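Local coordinates for extracellular solute-binding protein, family 1 (Bifidobacterium longum subsp. infantis ATCC 15697, PDB 3OMB), which probably binds an extracellular solute, perhaps an oligosaccharide, and delivers it to an ABC importer, and carries a bound magnesium ion, at residues 153-158 with 422-428; 470-475 with 525-529. All coordinates share one frame; numbering follows the deposited sequence.

Contact 1: 153-158 with 422-428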
ATOM      1  N   ALA A 153       3.988 -14.228   3.433  1.00 19.09           N
ATOM      2  CA  ALA A 153       3.892 -13.020   2.632  1.00 18.71           C
ATOM      3  C   ALA A 153       3.983 -13.338   1.141  1.00 18.67           C
ATOM      4  O   ALA A 153       4.278 -14.467   0.730  1.00 17.99           O
ATOM      5  CB  ALA A 153       5.005 -12.020   3.038  1.00 18.03           C
ATOM      6  N   ASP A 154       3.732 -12.323   0.331  1.00 19.53           N
ATOM      7  CA  ASP A 154       3.926 -12.440  -1.116  1.00 20.12           C
ATOM      8  C   ASP A 154       4.697 -11.226  -1.646  1.00 19.63           C
ATOM      9  O   ASP A 154       4.843 -10.219  -0.959  1.00 19.65           O
ATOM     10  CB  ASP A 154       2.575 -12.591  -1.799  1.00 20.32           C
ATOM     11  CG  ASP A 154       1.546 -11.635  -1.246  1.00 23.36           C
ATOM     12  OD1 ASP A 154       1.645 -10.421  -1.561  1.00 27.94           O
ATOM     13  OD2 ASP A 154       0.649 -12.090  -0.490  1.00 23.51           O
ATOM     14  N   GLY A 155       5.203 -11.330  -2.861  1.00 19.64           N
ATOM     15  CA  GLY A 155       5.958 -10.231  -3.466  1.00 18.98           C
ATOM     16  C   GLY A 155       5.639 -10.067  -4.936  1.00 18.66           C
ATOM     17  O   GLY A 155       5.445 -11.043  -5.634  1.00 18.83           O
ATOM     18  N   ARG A 156       5.618  -8.816  -5.388  1.00 18.67           N
ATOM     19  CA  ARG A 156       5.211  -8.411  -6.725  1.00 19.47           C
ATOM     20  C   ARG A 156       6.418  -8.170  -7.597  1.00 18.68           C
ATOM     21  O   ARG A 156       6.256  -7.682  -8.705  1.00 18.83           O
ATOM     22  CB  ARG A 156       4.611  -7.005  -6.640  1.00 20.38           C
ATOM     23  CG  ARG A 156       3.210  -6.850  -6.369  1.00 23.08           C
ATOM     24  CD  ARG A 156       2.795  -5.503  -6.962  1.00 25.80           C
ATOM     25  NE  ARG A 156       2.640  -4.425  -5.981  1.00 27.99           N
ATOM     26  CZ  ARG A 156       1.739  -3.446  -6.117  1.00 27.80           C
ATOM     27  NH1 ARG A 156       0.918  -3.441  -7.161  1.00 24.24           N
ATOM     28  NH2 ARG A 156       1.637  -2.485  -5.204  1.00 30.65           N
ATOM     29  N   GLY A 157       7.621  -8.356  -7.070  1.00 18.29           N
ATOM     30  CA  GLY A 157       8.834  -8.095  -7.860  1.00 17.52           C
ATOM     31  C   GLY A 157       9.559  -6.806  -7.532  1.00 17.28           C
ATOM     32  O   GLY A 157       8.950  -5.824  -7.106  1.00 16.91           O
ATOM     33  N   LYS A 158      10.870  -6.818  -7.743  1.00 17.31           N
ATOM     34  CA  LYS A 158      11.739  -5.698  -7.443  1.00 17.47           C
ATOM     35  C   LYS A 158      11.333  -4.416  -8.186  1.00 17.86           C
ATOM     36  O   LYS A 158      11.693  -3.306  -7.771  1.00 18.15           O
ATOM     37  CB  LYS A 158      13.198  -6.062  -7.768  1.00 17.24           C
ATOM     38  CG  LYS A 158      13.475  -6.260  -9.284  1.00 17.10           C
ATOM     39  CD  LYS A 158      14.926  -6.690  -9.539  1.00 18.91           C
ATOM     40  CE  LYS A 158      15.277  -6.746 -11.048  1.00 20.72           C
ATOM     41  NZ  LYS A 158      14.592  -7.914 -11.732  1.00 20.26           N
ATOM     42  N   LEU A 422      -1.776 -11.562  -5.874  1.00 20.87           N
ATOM     43  CA  LEU A 422      -1.066 -12.809  -6.108  1.00 20.27           C
ATOM     44  C   LEU A 422      -0.543 -13.305  -4.758  1.00 20.18           C
ATOM     45  O   LEU A 422      -0.263 -12.518  -3.832  1.00 19.98           O
ATOM     46  CB  LEU A 422       0.087 -12.609  -7.085  1.00 20.31           C
ATOM     47  CG  LEU A 422       1.440 -12.217  -6.468  1.00 21.30           C
ATOM     48  CD1 LEU A 422       2.589 -12.511  -7.433  1.00 20.29           C
ATOM     49  CD2 LEU A 422       1.445 -10.774  -6.061  1.00 22.00           C
ATOM     50  N   VAL A 423      -0.440 -14.614  -4.638  1.00 19.62           N
ATOM     51  CA  VAL A 423       0.140 -15.199  -3.462  1.00 19.37           C
ATOM     52  C   VAL A 423       1.260 -16.077  -4.016  1.00 19.23           C
ATOM     53  O   VAL A 423       1.019 -17.132  -4.594  1.00 20.42           O
ATOM     54  CB  VAL A 423      -0.936 -15.973  -2.696  1.00 19.23           C
ATOM     55  CG1 VAL A 423      -0.355 -16.673  -1.514  1.00 19.00           C
ATOM     56  CG2 VAL A 423      -2.012 -15.013  -2.220  1.00 19.29           C
ATOM     57  N   GLY A 424       2.488 -15.611  -3.865  1.00 18.79           N
ATOM     58  CA  GLY A 424       3.629 -16.174  -4.576  1.00 18.10           C
ATOM     59  C   GLY A 424       4.670 -15.083  -4.519  1.00 18.18           C
ATOM     60  O   GLY A 424       4.554 -14.175  -3.705  1.00 18.37           O
ATOM     61  N   TRP A 425       5.695 -15.162  -5.348  1.00 18.00           N
ATOM     62  CA  TRP A 425       6.709 -14.121  -5.348  1.00 18.19           C
ATOM     63  C   TRP A 425       7.367 -14.038  -6.722  1.00 18.34           C
ATOM     64  O   TRP A 425       7.570 -15.048  -7.364  1.00 18.53           O
ATOM     65  CB  TRP A 425       7.738 -14.326  -4.236  1.00 17.42           C
ATOM     66  CG  TRP A 425       8.753 -15.428  -4.473  1.00 18.00           C
ATOM     67  CD1 TRP A 425       8.496 -16.771  -4.582  1.00 18.22           C
ATOM     68  CD2 TRP A 425      10.177 -15.277  -4.616  1.00 17.20           C
ATOM     69  NE1 TRP A 425       9.668 -17.459  -4.770  1.00 19.80           N
ATOM     70  CE2 TRP A 425      10.714 -16.570  -4.817  1.00 19.21           C
ATOM     71  CE3 TRP A 425      11.047 -14.173  -4.607  1.00 18.03           C
ATOM     72  CZ2 TRP A 425      12.091 -16.802  -4.989  1.00 20.29           C
ATOM     73  CZ3 TRP A 425      12.433 -14.403  -4.780  1.00 18.18           C
ATOM     74  CH2 TRP A 425      12.933 -15.708  -4.979  1.00 19.14           C
ATOM     75  N   ILE A 426       7.652 -12.818  -7.172  1.00 18.80           N
ATOM     76  CA  ILE A 426       8.344 -12.605  -8.439  1.00 18.84           C
ATOM     77  C   ILE A 426       9.803 -12.445  -8.086  1.00 19.29           C
ATOM     78  O   ILE A 426      10.167 -11.461  -7.416  1.00 18.97           O
ATOM     79  CB  ILE A 426       7.883 -11.322  -9.179  1.00 18.77           C
ATOM     80  CG1 ILE A 426       6.368 -11.328  -9.445  1.00 19.20           C
ATOM     81  CG2 ILE A 426       8.668 -11.142 -10.515  1.00 17.50           C
ATOM     82  CD1 ILE A 426       5.909 -12.411 -10.344  1.00 20.96           C
ATOM     83  N   PRO A 427      10.645 -13.401  -8.529  1.00 19.49           N
ATOM     84  CA  PRO A 427      12.065 -13.410  -8.141  1.00 19.91           C
ATOM     85  C   PRO A 427      12.856 -12.316  -8.868  1.00 20.60           C
ATOM     86  O   PRO A 427      12.443 -11.881  -9.951  1.00 20.87           O
ATOM     87  CB  PRO A 427      12.531 -14.797  -8.564  1.00 19.60           C
ATOM     88  CG  PRO A 427      11.622 -15.121  -9.799  1.00 19.77           C
ATOM     89  CD  PRO A 427      10.302 -14.478  -9.487  1.00 19.19           C
ATOM     90  N   ASP A 428      13.980 -11.881  -8.286  1.00 21.04           N
ATOM     91  CA  ASP A 428      14.776 -10.797  -8.882  1.00 21.77           C
ATOM     92  C   ASP A 428      15.336 -11.165 -10.242  1.00 23.07           C
ATOM     93  O   ASP A 428      15.611 -10.279 -11.075  1.00 22.42           O
ATOM     94  CB  ASP A 428      15.915 -10.369  -7.986  1.00 21.73           C
ATOM     95  CG  ASP A 428      15.446  -9.553  -6.792  1.00 23.41           C
ATOM     96  OD1 ASP A 428      14.246  -9.159  -6.755  1.00 23.11           O
ATOM     97  OD2 ASP A 428      16.288  -9.318  -5.890  1.00 24.35           O
TER
HETATM   98  O   HOH W   1       8.962 -10.063  -5.072  1.00 22.25           O
HETATM   99  O   HOH W   2      12.088  -9.027 -10.955  1.00 18.49           O
HETATM  100  O   HOH W   3      11.866  -9.434  -7.907  1.00 24.16           O
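Lys-158 NZ is held twice by segment 422-428, directly by Asp-428 O at 2.7 Å and through a water that it meets at 2.8 Å and that also binds Pro-427 O. The lysine side chain runs extended as far as CE and then bends (chi4 -71°), which turns NZ onto the backbone carbonyl and leaves NZ 5.1 Å from Asp-428 OD1; that oxygen forms a salt bridge with Lys-135 instead. A second water ties Lys-158 N to Ile-426 O and Asp-428 OD1, and a third joins Gly-157 N to Ile-426 O, so beyond Gly-155 the two backbones are linked through water. Farther back they bond directly: Gly-155 N reaches Gly-424 O at 3.0 Å, in the carbonyl plane, while Gly-155 O takes Ile-426 N at 3.2 Å from above its plane and a CA-H contact from Trp-425. Ile-426 CB sits 3.6 Å from Gly-157 CA, an approach that leaves little room for a side chain on the glycine. The 422-428 loop thus lines one side of strand 152-155, which pairs antiparallel with strand 349-350, while helix 376-384 touches Leu-422 and Ile-426, and Phe-131 of helix 126-134 stacks on Trp-425.

Contact 2: 470-475 with 525-529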
ATOM      1  N   ASN A 470       1.403  -9.274  13.331  1.00 29.14           N
ATOM      2  CA  ASN A 470       2.569  -9.969  13.893  1.00 28.80           C
ATOM      3  C   ASN A 470       2.779  -9.790  15.419  1.00 28.53           C
ATOM      4  O   ASN A 470       3.906  -9.915  15.921  1.00 27.88           O
ATOM      5  CB  ASN A 470       3.835  -9.506  13.158  1.00 28.63           C
ATOM      6  CG  ASN A 470       4.629 -10.679  12.564  1.00 29.26           C
ATOM      7  OD1 ASN A 470       4.283 -11.846  12.771  1.00 29.18           O
ATOM      8  ND2 ASN A 470       5.698 -10.366  11.828  1.00 28.07           N
HETATM    9  N   MSE A 471       1.701  -9.476  16.128  1.00 28.42           N
HETATM   10  CA  MSE A 471       1.696  -9.239  17.579  1.00 29.31           C
HETATM   11  C   MSE A 471       0.868 -10.302  18.285  1.00 30.41           C
HETATM   12  O   MSE A 471       0.091 -10.988  17.630  1.00 31.37           O
HETATM   13  CB  MSE A 471       0.971  -7.938  17.872  1.00 28.83           C
HETATM   14  CG  MSE A 471       1.675  -6.731  17.476  1.00 29.11           C
HETATM   15 SE   MSE A 471       0.616  -5.185  17.932  0.75 29.08          SE
HETATM   16  CE  MSE A 471       1.937  -3.983  17.194  1.00 28.72           C
ATOM     17  N   ASP A 472       0.989 -10.394  19.612  1.00 30.73           N
ATOM     18  CA  ASP A 472       0.008 -11.097  20.457  1.00 32.41           C
ATOM     19  C   ASP A 472      -1.415 -10.551  20.184  1.00 31.22           C
ATOM     20  O   ASP A 472      -1.574  -9.346  19.979  1.00 30.70           O
ATOM     21  CB  ASP A 472       0.293 -10.851  21.956  1.00 33.79           C
ATOM     22  CG  ASP A 472       1.634 -11.428  22.436  1.00 38.10           C
ATOM     23  OD1 ASP A 472       2.216 -12.334  21.779  1.00 43.88           O
ATOM     24  OD2 ASP A 472       2.102 -10.986  23.517  1.00 42.08           O
ATOM     25  N   PRO A 473      -2.447 -11.418  20.210  1.00 31.09           N
ATOM     26  CA  PRO A 473      -3.820 -10.912  20.101  1.00 30.51           C
ATOM     27  C   PRO A 473      -4.218  -9.919  21.197  1.00 29.85           C
ATOM     28  O   PRO A 473      -5.016  -9.015  20.940  1.00 29.95           O
ATOM     29  CB  PRO A 473      -4.694 -12.172  20.196  1.00 30.67           C
ATOM     30  CG  PRO A 473      -3.778 -13.322  20.345  1.00 31.07           C
ATOM     31  CD  PRO A 473      -2.387 -12.883  20.039  1.00 31.10           C
ATOM     32  N   SER A 474      -3.677 -10.062  22.398  1.00 29.13           N
ATOM     33  CA  SER A 474      -4.025  -9.114  23.455  1.00 29.07           C
ATOM     34  C   SER A 474      -3.456  -7.725  23.167  1.00 27.78           C
ATOM     35  O   SER A 474      -4.053  -6.724  23.543  1.00 27.53           O
ATOM     36  CB  SER A 474      -3.566  -9.602  24.822  1.00 29.82           C
ATOM     37  OG  SER A 474      -2.157  -9.804  24.799  1.00 33.22           O
ATOM     38  N   ASP A 475      -2.300  -7.658  22.509  1.00 26.14           N
ATOM     39  CA  ASP A 475      -1.718  -6.368  22.167  1.00 25.31           C
ATOM     40  C   ASP A 475      -2.449  -5.720  20.991  1.00 24.40           C
ATOM     41  O   ASP A 475      -2.727  -4.531  21.021  1.00 23.36           O
ATOM     42  CB  ASP A 475      -0.210  -6.479  21.918  1.00 25.62           C
ATOM     43  CG  ASP A 475       0.607  -6.370  23.211  1.00 27.02           C
ATOM     44  OD1 ASP A 475       0.015  -6.055  24.274  1.00 27.59           O
ATOM     45  OD2 ASP A 475       1.847  -6.569  23.154  1.00 26.60           O
ATOM     46  N   ILE A 525       3.414   0.274  23.229  1.00 15.53           N
ATOM     47  CA  ILE A 525       3.210  -1.037  22.631  1.00 16.18           C
ATOM     48  C   ILE A 525       3.932  -1.190  21.281  1.00 15.92           C
ATOM     49  O   ILE A 525       4.651  -2.173  21.065  1.00 16.37           O
ATOM     50  CB  ILE A 525       1.697  -1.385  22.538  1.00 16.14           C
ATOM     51  CG1 ILE A 525       1.153  -1.631  23.950  1.00 16.38           C
ATOM     52  CG2 ILE A 525       1.495  -2.558  21.613  1.00 15.48           C
ATOM     53  CD1 ILE A 525      -0.413  -1.595  24.072  1.00 17.79           C
ATOM     54  N   TRP A 526       3.788  -0.211  20.393  1.00 16.69           N
ATOM     55  CA  TRP A 526       4.573  -0.219  19.154  1.00 16.38           C
ATOM     56  C   TRP A 526       6.080  -0.225  19.393  1.00 16.09           C
ATOM     57  O   TRP A 526       6.813  -0.948  18.703  1.00 16.89           O
ATOM     58  CB  TRP A 526       4.190   0.939  18.262  1.00 16.61           C
ATOM     59  CG  TRP A 526       2.893   0.752  17.564  1.00 18.17           C
ATOM     60  CD1 TRP A 526       1.732   1.447  17.779  1.00 18.17           C
ATOM     61  CD2 TRP A 526       2.616  -0.181  16.527  1.00 20.06           C
ATOM     62  NE1 TRP A 526       0.747   1.002  16.938  1.00 18.32           N
ATOM     63  CE2 TRP A 526       1.263   0.003  16.152  1.00 20.97           C
ATOM     64  CE3 TRP A 526       3.378  -1.158  15.870  1.00 22.30           C
ATOM     65  CZ2 TRP A 526       0.654  -0.758  15.152  1.00 22.08           C
ATOM     66  CZ3 TRP A 526       2.781  -1.901  14.858  1.00 24.33           C
ATOM     67  CH2 TRP A 526       1.426  -1.700  14.514  1.00 24.86           C
ATOM     68  N   GLN A 527       6.552   0.550  20.365  1.00 15.73           N
ATOM     69  CA  GLN A 527       7.982   0.509  20.730  1.00 15.86           C
ATOM     70  C   GLN A 527       8.437  -0.903  21.089  1.00 16.53           C
ATOM     71  O   GLN A 527       9.541  -1.321  20.714  1.00 17.20           O
ATOM     72  CB  GLN A 527       8.311   1.454  21.890  1.00 15.53           C
ATOM     73  CG  GLN A 527       9.842   1.512  22.282  1.00 15.92           C
ATOM     74  CD  GLN A 527      10.679   2.384  21.313  1.00 17.97           C
ATOM     75  OE1 GLN A 527      10.439   3.585  21.199  1.00 18.00           O
ATOM     76  NE2 GLN A 527      11.665   1.776  20.624  1.00 16.07           N
ATOM     77  N   LYS A 528       7.592  -1.631  21.817  1.00 16.82           N
ATOM     78  CA  LYS A 528       7.962  -2.950  22.299  1.00 17.43           C
ATOM     79  C   LYS A 528       8.084  -3.895  21.117  1.00 17.80           C
ATOM     80  O   LYS A 528       9.058  -4.627  21.016  1.00 18.06           O
ATOM     81  CB  LYS A 528       6.924  -3.488  23.294  1.00 17.49           C
ATOM     82  CG  LYS A 528       7.166  -4.969  23.684  1.00 18.62           C
ATOM     83  CD  LYS A 528       6.144  -5.515  24.641  1.00 19.87           C
ATOM     84  CE  LYS A 528       4.781  -5.720  23.985  1.00 19.81           C
ATOM     85  NZ  LYS A 528       3.808  -6.406  24.939  1.00 18.80           N
ATOM     86  N   TRP A 529       7.093  -3.880  20.223  1.00 18.05           N
ATOM     87  CA  TRP A 529       7.157  -4.759  19.058  1.00 18.47           C
ATOM     88  C   TRP A 529       8.271  -4.378  18.078  1.00 18.70           C
ATOM     89  O   TRP A 529       8.951  -5.265  17.528  1.00 18.12           O
ATOM     90  CB  TRP A 529       5.790  -4.892  18.383  1.00 18.58           C
ATOM     91  CG  TRP A 529       4.899  -5.672  19.278  1.00 19.61           C
ATOM     92  CD1 TRP A 529       3.920  -5.180  20.111  1.00 20.62           C
ATOM     93  CD2 TRP A 529       4.957  -7.077  19.514  1.00 20.12           C
ATOM     94  NE1 TRP A 529       3.348  -6.205  20.822  1.00 19.63           N
ATOM     95  CE2 TRP A 529       3.968  -7.378  20.487  1.00 20.36           C
ATOM     96  CE3 TRP A 529       5.727  -8.119  18.981  1.00 20.21           C
ATOM     97  CZ2 TRP A 529       3.727  -8.683  20.937  1.00 21.09           C
ATOM     98  CZ3 TRP A 529       5.503  -9.420  19.450  1.00 21.55           C
ATOM     99  CH2 TRP A 529       4.508  -9.690  20.414  1.00 21.33           C
TER
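The Trp-529 indole has Met-471 CG over one face, 3.6 Å from the centroid of the five-membered ring and only 2° off its normal. At its edge, near the ring plane, lie the carboxylate of Asp-475, Ile-525 CG2 and Asp-472 OD2. Trp-526 offers a face to the other end of the same side chain: Met-471 CE stands over the six-membered ring at 3.5 Å from its centroid. Met-471 is a selenomethionine, with CG beside the backbone N (chi1 -71°) and an extended chain beyond, a shape long enough to span from one indole to the other. Its SE makes Met-aromatic contacts with both, obliquely at 4.3 Å from the Trp-529 five-membered ring centroid and more distantly above Trp-526. The two tryptophans come from neighbouring turns of the C-terminal helix 519-534, and they meet the loop and first turn of helix 473-486, where Asp-472 sits at the N-cap position without a side-chain capping bond and Asp-475 lies three residues on. Asp-475 OD2 accepts two bonds: its syn lone pair takes Lys-528 NZ at 2.7 Å in a salt bridge, and Trp-529 NE1 arrives on the anti side at 2.8 Å. The carboxylate stands nearly upright to the indole, the planes 84° apart, yet OD2 remains close to the ring plane. A leucine in place of Trp-529 would probably leave Asp-475 OD2 without its indole donor and strip Met-471 CG of the face it packs on. Outside the two segments, Leu-479 touches both Met-471 and Trp-526, and Phe-248 meets the Trp-526 ring at an inclined angle. Asn-470 O, oblique to the six-membered ring of Trp-529, bonds Tyr-533 OH one turn further along helix 519-534.

In the fold
Along the chain, both segments of contact 1 precede those of contact 2. Their centres are 26 Å apart and their nearest atoms about 9 Å, so they do not touch. Both reach the region of helix 136-142 just ahead of strand 152-155: Ser-142 bonds Ala-153, and Ser-145 packs on Trp-529. Between the segments of contact 1 the chain builds the sheet of strands 166-170, 209-211, 305-310 and 324-326 and the magnesium site, then returns, consistent with the two-lobed, repeatedly crossing chain of type 2 solute-binding proteins. Contact 2 instead joins parts of the largely helical C-terminal run, 473-486 and 519-534. Both contacts lie away from the magnesium.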